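Local coordinates for protein LBCATS-a (Synthetic construct, PDB 5EY5) that probably cleaves indole-3-glycerol phosphate into indole and glyceraldehyde 3-phosphate, as the TIM-barrel alpha subunit of tryptophan synthase, at residues A[50-55]-A[97-102]; A[101-106]-A[126-131]. All coordinates share one frame; numbering follows the deposited sequence.

Contact 1: residues A[50-55]-A[97-102]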
ATOM      1  N   LEU A  50     -18.571  45.842   8.641  1.00 26.88           N
ATOM      2  CA  LEU A  50     -19.462  44.693   8.510  1.00 28.09           C
ATOM      3  C   LEU A  50     -18.732  43.616   7.722  1.00 32.66           C
ATOM      4  O   LEU A  50     -18.341  43.840   6.571  1.00 34.56           O
ATOM      5  CB  LEU A  50     -20.769  45.079   7.811  1.00 25.10           C
ATOM      6  CG  LEU A  50     -21.730  45.913   8.668  1.00 32.90           C
ATOM      7  CD1 LEU A  50     -22.955  46.363   7.855  1.00 35.93           C
ATOM      8  CD2 LEU A  50     -22.155  45.134   9.889  1.00 32.30           C
ATOM      9  N   GLY A  51     -18.542  42.453   8.342  1.00 33.13           N
ATOM     10  CA  GLY A  51     -17.900  41.346   7.658  1.00 28.84           C
ATOM     11  C   GLY A  51     -18.888  40.617   6.775  1.00 32.40           C
ATOM     12  O   GLY A  51     -19.951  40.187   7.238  1.00 30.66           O
ATOM     13  N   ILE A  52     -18.558  40.503   5.491  1.00 30.25           N
ATOM     14  CA  ILE A  52     -19.349  39.712   4.552  1.00 26.33           C
ATOM     15  C   ILE A  52     -18.868  38.274   4.672  1.00 28.72           C
ATOM     16  O   ILE A  52     -17.677  38.003   4.409  1.00 28.24           O
ATOM     17  CB  ILE A  52     -19.224  40.221   3.113  1.00 25.79           C
ATOM     18  CG1 ILE A  52     -19.625  41.703   3.027  1.00 31.26           C
ATOM     19  CG2 ILE A  52     -20.065  39.358   2.177  1.00 28.68           C
ATOM     20  CD1 ILE A  52     -20.840  42.065   3.828  1.00 34.41           C
ATOM     21  N   PRO A  53     -19.706  37.353   5.117  1.00 26.95           N
ATOM     22  CA  PRO A  53     -19.193  36.032   5.494  1.00 27.90           C
ATOM     23  C   PRO A  53     -18.745  35.263   4.264  1.00 30.66           C
ATOM     24  O   PRO A  53     -19.408  35.275   3.227  1.00 30.96           O
ATOM     25  CB  PRO A  53     -20.396  35.365   6.174  1.00 32.70           C
ATOM     26  CG  PRO A  53     -21.617  36.049   5.546  1.00 27.73           C
ATOM     27  CD  PRO A  53     -21.159  37.489   5.357  1.00 31.58           C
ATOM     28  N   PHE A  54     -17.611  34.591   4.392  1.00 26.40           N
ATOM     29  CA  PHE A  54     -17.029  33.823   3.304  1.00 27.65           C
ATOM     30  C   PHE A  54     -16.774  32.404   3.790  1.00 29.86           C
ATOM     31  O   PHE A  54     -16.521  32.172   4.979  1.00 31.38           O
ATOM     32  CB  PHE A  54     -15.727  34.485   2.815  1.00 28.56           C
ATOM     33  CG  PHE A  54     -15.102  33.799   1.644  1.00 31.65           C
ATOM     34  CD1 PHE A  54     -15.870  33.410   0.554  1.00 31.98           C
ATOM     35  CD2 PHE A  54     -13.735  33.553   1.622  1.00 30.75           C
ATOM     36  CE1 PHE A  54     -15.284  32.771  -0.530  1.00 30.11           C
ATOM     37  CE2 PHE A  54     -13.144  32.921   0.531  1.00 31.39           C
ATOM     38  CZ  PHE A  54     -13.919  32.534  -0.540  1.00 30.43           C
ATOM     39  N   SER A  55     -16.856  31.447   2.879  1.00 29.96           N
ATOM     40  CA  SER A  55     -16.683  30.067   3.314  1.00 33.55           C
ATOM     41  C   SER A  55     -15.229  29.717   3.619  1.00 35.27           C
ATOM     42  O   SER A  55     -14.989  28.750   4.349  1.00 37.04           O
ATOM     43  CB  SER A  55     -17.237  29.109   2.261  1.00 35.39           C
ATOM     44  OG  SER A  55     -16.524  29.241   1.049  1.00 37.48           O
ATOM     45  N   ILE A  97     -20.089  53.095   6.828  1.00 32.79           N
ATOM     46  CA  ILE A  97     -20.181  51.639   6.789  1.00 30.77           C
ATOM     47  C   ILE A  97     -19.092  51.136   5.856  1.00 28.90           C
ATOM     48  O   ILE A  97     -18.946  51.646   4.738  1.00 32.06           O
ATOM     49  CB  ILE A  97     -21.571  51.170   6.313  1.00 32.09           C
ATOM     50  CG1 ILE A  97     -22.639  51.580   7.316  1.00 30.51           C
ATOM     51  CG2 ILE A  97     -21.599  49.638   6.092  1.00 30.82           C
ATOM     52  CD1 ILE A  97     -22.558  50.809   8.611  1.00 33.79           C
ATOM     53  N   VAL A  98     -18.315  50.164   6.330  1.00 26.15           N
ATOM     54  CA  VAL A  98     -17.275  49.502   5.549  1.00 25.47           C
ATOM     55  C   VAL A  98     -17.631  48.027   5.452  1.00 27.05           C
ATOM     56  O   VAL A  98     -17.951  47.399   6.470  1.00 31.80           O
ATOM     57  CB  VAL A  98     -15.885  49.681   6.188  1.00 29.53           C
ATOM     58  CG1 VAL A  98     -14.827  48.855   5.431  1.00 28.19           C
ATOM     59  CG2 VAL A  98     -15.506  51.157   6.202  1.00 28.32           C
ATOM     60  N   PHE A  99     -17.602  47.488   4.228  1.00 29.34           N
ATOM     61  CA  PHE A  99     -17.710  46.051   3.990  1.00 28.70           C
ATOM     62  C   PHE A  99     -16.320  45.438   4.025  1.00 33.45           C
ATOM     63  O   PHE A  99     -15.427  45.876   3.290  1.00 28.99           O
ATOM     64  CB  PHE A  99     -18.354  45.733   2.637  1.00 26.83           C
ATOM     65  CG  PHE A  99     -19.846  45.711   2.657  1.00 27.63           C
ATOM     66  CD1 PHE A  99     -20.541  46.104   3.785  1.00 32.52           C
ATOM     67  CD2 PHE A  99     -20.560  45.283   1.541  1.00 29.24           C
ATOM     68  CE1 PHE A  99     -21.934  46.088   3.798  1.00 32.65           C
ATOM     69  CE2 PHE A  99     -21.937  45.257   1.542  1.00 33.96           C
ATOM     70  CZ  PHE A  99     -22.631  45.661   2.681  1.00 33.83           C
ATOM     71  N   LEU A 100     -16.140  44.412   4.862  1.00 27.59           N
ATOM     72  CA  LEU A 100     -14.915  43.627   4.865  1.00 29.08           C
ATOM     73  C   LEU A 100     -15.277  42.314   4.198  1.00 26.68           C
ATOM     74  O   LEU A 100     -16.123  41.562   4.699  1.00 26.97           O
ATOM     75  CB  LEU A 100     -14.369  43.438   6.285  1.00 30.35           C
ATOM     76  CG  LEU A 100     -13.009  42.757   6.466  1.00 37.32           C
ATOM     77  CD1 LEU A 100     -12.395  43.167   7.807  1.00 33.22           C
ATOM     78  CD2 LEU A 100     -13.137  41.232   6.358  1.00 31.12           C
ATOM     79  N   THR A 101     -14.718  42.077   3.021  1.00 29.22           N
ATOM     80  CA  THR A 101     -15.134  40.914   2.258  1.00 27.99           C
ATOM     81  C   THR A 101     -13.917  40.335   1.569  1.00 31.02           C
ATOM     82  O   THR A 101     -13.063  41.083   1.103  1.00 26.91           O
ATOM     83  CB  THR A 101     -16.224  41.259   1.223  1.00 34.26           C
ATOM     84  OG1 THR A 101     -16.523  40.103   0.422  1.00 31.68           O
ATOM     85  CG2 THR A 101     -15.797  42.401   0.311  1.00 33.11           C
ATOM     86  N   TYR A 102     -13.820  39.009   1.551  1.00 26.49           N
ATOM     87  CA  TYR A 102     -12.857  38.368   0.672  1.00 23.13           C
ATOM     88  C   TYR A 102     -13.235  38.626  -0.779  1.00 23.52           C
ATOM     89  O   TYR A 102     -14.342  39.067  -1.089  1.00 29.06           O
ATOM     90  CB  TYR A 102     -12.772  36.880   0.998  1.00 29.10           C
ATOM     91  CG  TYR A 102     -12.150  36.706   2.359  1.00 28.10           C
ATOM     92  CD1 TYR A 102     -12.909  36.857   3.508  1.00 26.76           C
ATOM     93  CD2 TYR A 102     -10.792  36.470   2.493  1.00 33.70           C
ATOM     94  CE1 TYR A 102     -12.333  36.736   4.761  1.00 35.65           C
ATOM     95  CE2 TYR A 102     -10.206  36.346   3.737  1.00 41.74           C
ATOM     96  CZ  TYR A 102     -10.984  36.479   4.867  1.00 40.75           C
ATOM     97  OH  TYR A 102     -10.409  36.348   6.102  1.00 42.21           O
TER
HETATM   98  O   HOH W   1     -16.391  37.774   1.958  1.00 31.22           O
HETATM   99  O   HOH W   2     -15.348  38.785   5.816  1.00 49.18           O
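Ile52 places its CD1 squarely above the Phe99 ring: the methyl carbon lies 3.8 Å from the ring centroid and only 6° off the ring normal, which qualifies as a CH-pi contact. With CG1 anti to its own carbonyl carbon and beside the backbone N (chi1 -56°), the longer branch carries CD1 over the centre of the ring. Leu50 meets that ring obliquely, its CB 4.2 Å from Phe99 CD1, while its own CD1 reaches on to CG2 of Ile97. Ile52 also runs alongside Thr101, both pointing the same way, with CB to CB at 3.7 Å. Replacing Phe99 by an alanine would probably leave the Ile52 methyl without its ring face and open a gap beneath helix 78-91, which packs on both residues.

Farther along, the Phe54 and Tyr102 rings are inclined by 26° but slid apart, with centroids 5.5 Å distant; the close touch is Phe54 CD2 on Tyr102 CB at 3.5 Å. The Tyr102 hydroxyl bonds outside, to Asp60 and the backbone of Ala59.

Parallel strand pairing fixes these positions: Leu50 N bonds Val98 O at 2.7 Å, Leu100 N bonds Leu50 O, and Ile52 N bonds Leu100 O at 2.8 Å. Past Gly51 and Leu100 the chains draw apart, and two waters link them, both donating to Ile52 O: one also to Thr101 OG1 while accepting from Tyr102 N, the other also to Leu100 O. The chemistry is thus divided: beside Leu50 and Phe99 apolar groups pack toward helix 78-91, Leu100 on the opposite sheet face touches the bound sn-glycerol-3-phosphate, and water takes over from direct bonding as the chains diverge.

Contact 2: residues A[101-106]-A[126-131]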
ATOM      1  N   THR A 101     -14.718  42.077   3.021  1.00 29.22           N
ATOM      2  CA  THR A 101     -15.134  40.914   2.258  1.00 27.99           C
ATOM      3  C   THR A 101     -13.917  40.335   1.569  1.00 31.02           C
ATOM      4  O   THR A 101     -13.063  41.083   1.103  1.00 26.91           O
ATOM      5  CB  THR A 101     -16.224  41.259   1.223  1.00 34.26           C
ATOM      6  OG1 THR A 101     -16.523  40.103   0.422  1.00 31.68           O
ATOM      7  CG2 THR A 101     -15.797  42.401   0.311  1.00 33.11           C
ATOM      8  N   TYR A 102     -13.820  39.009   1.551  1.00 26.49           N
ATOM      9  CA  TYR A 102     -12.857  38.368   0.672  1.00 23.13           C
ATOM     10  C   TYR A 102     -13.235  38.626  -0.779  1.00 23.52           C
ATOM     11  O   TYR A 102     -14.342  39.067  -1.089  1.00 29.06           O
ATOM     12  CB  TYR A 102     -12.772  36.880   0.998  1.00 29.10           C
ATOM     13  CG  TYR A 102     -12.150  36.706   2.359  1.00 28.10           C
ATOM     14  CD1 TYR A 102     -12.909  36.857   3.508  1.00 26.76           C
ATOM     15  CD2 TYR A 102     -10.792  36.470   2.493  1.00 33.70           C
ATOM     16  CE1 TYR A 102     -12.333  36.736   4.761  1.00 35.65           C
ATOM     17  CE2 TYR A 102     -10.206  36.346   3.737  1.00 41.74           C
ATOM     18  CZ  TYR A 102     -10.984  36.479   4.867  1.00 40.75           C
ATOM     19  OH  TYR A 102     -10.409  36.348   6.102  1.00 42.21           O
ATOM     20  N   TYR A 103     -12.280  38.354  -1.675  1.00 25.30           N
ATOM     21  CA  TYR A 103     -12.383  38.814  -3.046  1.00 27.06           C
ATOM     22  C   TYR A 103     -13.331  37.967  -3.883  1.00 31.39           C
ATOM     23  O   TYR A 103     -14.028  38.496  -4.751  1.00 30.21           O
ATOM     24  CB  TYR A 103     -10.998  38.812  -3.689  1.00 29.12           C
ATOM     25  CG  TYR A 103     -10.973  39.516  -5.004  1.00 27.55           C
ATOM     26  CD1 TYR A 103     -11.467  40.804  -5.117  1.00 35.28           C
ATOM     27  CD2 TYR A 103     -10.452  38.905  -6.140  1.00 36.30           C
ATOM     28  CE1 TYR A 103     -11.450  41.463  -6.314  1.00 34.98           C
ATOM     29  CE2 TYR A 103     -10.432  39.566  -7.352  1.00 38.80           C
ATOM     30  CZ  TYR A 103     -10.931  40.848  -7.424  1.00 41.07           C
ATOM     31  OH  TYR A 103     -10.914  41.534  -8.612  1.00 46.69           O
ATOM     32  N   ASN A 104     -13.351  36.653  -3.687  1.00 27.57           N
ATOM     33  CA  ASN A 104     -14.174  35.849  -4.578  1.00 27.20           C
ATOM     34  C   ASN A 104     -15.661  36.177  -4.517  1.00 26.97           C
ATOM     35  O   ASN A 104     -16.325  36.040  -5.559  1.00 30.37           O
ATOM     36  CB  ASN A 104     -13.983  34.353  -4.332  1.00 28.02           C
ATOM     37  CG  ASN A 104     -14.480  33.555  -5.493  1.00 27.72           C
ATOM     38  OD1 ASN A 104     -13.982  33.723  -6.593  1.00 34.19           O
ATOM     39  ND2 ASN A 104     -15.482  32.707  -5.280  1.00 35.42           N
ATOM     40  N   PRO A 105     -16.266  36.526  -3.376  1.00 27.81           N
ATOM     41  CA  PRO A 105     -17.670  36.978  -3.447  1.00 32.45           C
ATOM     42  C   PRO A 105     -17.834  38.234  -4.286  1.00 34.58           C
ATOM     43  O   PRO A 105     -18.815  38.365  -5.025  1.00 37.56           O
ATOM     44  CB  PRO A 105     -18.038  37.213  -1.973  1.00 29.16           C
ATOM     45  CG  PRO A 105     -17.216  36.217  -1.255  1.00 33.53           C
ATOM     46  CD  PRO A 105     -15.868  36.227  -1.991  1.00 31.62           C
ATOM     47  N   ILE A 106     -16.885  39.164  -4.175  1.00 30.28           N
ATOM     48  CA  ILE A 106     -16.862  40.368  -5.015  1.00 33.07           C
ATOM     49  C   ILE A 106     -16.686  39.995  -6.480  1.00 37.02           C
ATOM     50  O   ILE A 106     -17.467  40.392  -7.354  1.00 32.88           O
ATOM     51  CB  ILE A 106     -15.722  41.301  -4.574  1.00 36.07           C
ATOM     52  CG1 ILE A 106     -16.055  41.993  -3.260  1.00 34.14           C
ATOM     53  CG2 ILE A 106     -15.404  42.330  -5.663  1.00 47.69           C
ATOM     54  CD1 ILE A 106     -14.931  42.902  -2.843  1.00 37.58           C
ATOM     55  N   LEU A 126     -14.266  49.686   1.580  1.00 30.53           N
ATOM     56  CA  LEU A 126     -14.048  48.272   1.333  1.00 32.17           C
ATOM     57  C   LEU A 126     -12.721  47.870   1.939  1.00 26.36           C
ATOM     58  O   LEU A 126     -11.715  48.563   1.757  1.00 29.22           O
ATOM     59  CB  LEU A 126     -14.036  47.955  -0.162  1.00 33.80           C
ATOM     60  CG  LEU A 126     -15.323  48.277  -0.915  1.00 43.45           C
ATOM     61  CD1 LEU A 126     -15.236  47.762  -2.345  1.00 47.59           C
ATOM     62  CD2 LEU A 126     -16.530  47.674  -0.191  1.00 43.77           C
ATOM     63  N   ILE A 127     -12.742  46.761   2.672  1.00 24.57           N
ATOM     64  CA  ILE A 127     -11.555  46.061   3.141  1.00 27.16           C
ATOM     65  C   ILE A 127     -11.591  44.681   2.505  1.00 26.12           C
ATOM     66  O   ILE A 127     -12.564  43.946   2.690  1.00 25.25           O
ATOM     67  CB  ILE A 127     -11.533  45.958   4.673  1.00 32.25           C
ATOM     68  CG1 ILE A 127     -11.482  47.354   5.291  1.00 32.75           C
ATOM     69  CG2 ILE A 127     -10.361  45.077   5.151  1.00 32.88           C
ATOM     70  CD1 ILE A 127     -11.657  47.326   6.808  1.00 33.18           C
ATOM     71  N   VAL A 128     -10.582  44.350   1.718  1.00 27.78           N
ATOM     72  CA  VAL A 128     -10.542  43.083   0.998  1.00 31.82           C
ATOM     73  C   VAL A 128      -9.291  42.328   1.431  1.00 33.38           C
ATOM     74  O   VAL A 128      -8.206  42.545   0.897  1.00 28.20           O
ATOM     75  CB  VAL A 128     -10.559  43.299  -0.525  1.00 36.12           C
ATOM     76  CG1 VAL A 128     -10.605  41.950  -1.237  1.00 30.67           C
ATOM     77  CG2 VAL A 128     -11.737  44.168  -0.909  1.00 34.01           C
ATOM     78  N   PRO A 129      -9.403  41.421   2.400  1.00 27.98           N
ATOM     79  CA  PRO A 129      -8.180  40.919   3.044  1.00 34.55           C
ATOM     80  C   PRO A 129      -7.250  40.141   2.116  1.00 29.29           C
ATOM     81  O   PRO A 129      -6.042  40.166   2.344  1.00 32.90           O
ATOM     82  CB  PRO A 129      -8.722  40.054   4.190  1.00 34.85           C
ATOM     83  CG  PRO A 129     -10.078  40.671   4.512  1.00 29.69           C
ATOM     84  CD  PRO A 129     -10.615  41.076   3.160  1.00 29.49           C
ATOM     85  N   ASP A 130      -7.738  39.453   1.081  1.00 30.92           N
ATOM     86  CA  ASP A 130      -6.833  38.682   0.227  1.00 30.96           C
ATOM     87  C   ASP A 130      -6.509  39.374  -1.096  1.00 34.66           C
ATOM     88  O   ASP A 130      -6.176  38.697  -2.077  1.00 33.54           O
ATOM     89  CB  ASP A 130      -7.398  37.282  -0.035  1.00 31.28           C
ATOM     90  CG  ASP A 130      -8.852  37.309  -0.505  1.00 40.19           C
ATOM     91  OD1 ASP A 130      -9.462  38.409  -0.550  1.00 33.43           O
ATOM     92  OD2 ASP A 130      -9.388  36.219  -0.801  1.00 35.42           O
ATOM     93  N   LEU A 131      -6.554  40.709  -1.149  1.00 29.16           N
ATOM     94  CA  LEU A 131      -6.334  41.447  -2.397  1.00 34.75           C
ATOM     95  C   LEU A 131      -5.211  42.470  -2.253  1.00 37.21           C
ATOM     96  O   LEU A 131      -5.448  43.609  -1.821  1.00 38.34           O
ATOM     97  CB  LEU A 131      -7.623  42.143  -2.838  1.00 29.44           C
ATOM     98  CG  LEU A 131      -7.599  42.756  -4.245  1.00 30.87           C
ATOM     99  CD1 LEU A 131      -7.468  41.674  -5.307  1.00 35.08           C
ATOM    100  CD2 LEU A 131      -8.810  43.636  -4.504  1.00 32.16           C
TER
HETATM  101  O   HOH W   3     -11.588  35.209  -2.071  1.00 33.73           O
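Asp130 meets the start of helix 103-109 with both carboxylate oxygens. OD1 accepts a weak hydrogen bond from Tyr103 N at 3.0 Å, and OD2 accepts one at 2.7 Å from a water that itself accepts from Asn104 N. CG stands between the backbone N and the carbonyl carbon of Asp130 (chi1 50°), which turns OD1 to Tyr103 N and OD2 to the water. OD2 also lies in the plane of the Tyr102 ring, at its edge, 3.6 Å from Tyr102 CD2, with ring and carboxylate planes 80° apart. A face of that same ring takes Pro129 CG, offset toward the rim.

Tyr103 turns its ring to Leu131: CD1 of the leucine sits over the centre, 3.9 Å from the centroid and 2° off the normal, a CH-pi contact. Val128 packs on both Tyr103 and Ile106, its CG1 against Tyr103 CB and its CG2 3.9 Å from Ile106 CD1.

What positions this shell is backbone. A type I turn from Val128 to Leu131, closed by Leu131 N to Val128 O, presents Pro129 and Asp130 together. Thr101 N bonds Ile127 O at 2.9 Å, and a CA-H...O contact of 3.2 Å joins Val128 CA to Thr101 O. Leu139 of helix 137-146 backs Val128 and Leu131, and the side-chain amide of Asn104 bonds to the chain of another protein.

A buried carboxylate near a helix start implies mutual benefit: the helix end would probably stabilise the negative charge, and the carboxylate, by one weak bond, and its water probably serve amides that no preceding turn would supply with acceptors.

In the fold
Both contacts are buried, and they share Thr101 and Tyr102: contact 1 joins strands 48-51 and 97-100, and contact 2 carries the chain on into helix 103-109 against the end of strand 125-127, the next strand of the barrel. Phe99 O to Ile127 N, at 2.9 Å a probable hydrogen bond, continues the sheet between them. Contact 1, its centre about 8 Å from the chain centre, relies on regular strand bonding and apolar packing. Contact 2, about 12 Å out, also packs apolar side chains but has one backbone-to-backbone bond between its segments, adding a turn and a carboxylate with its water. Both reach another protein's chain, through Ser55 and Asn104, consistent with a subunit interface at this barrel end.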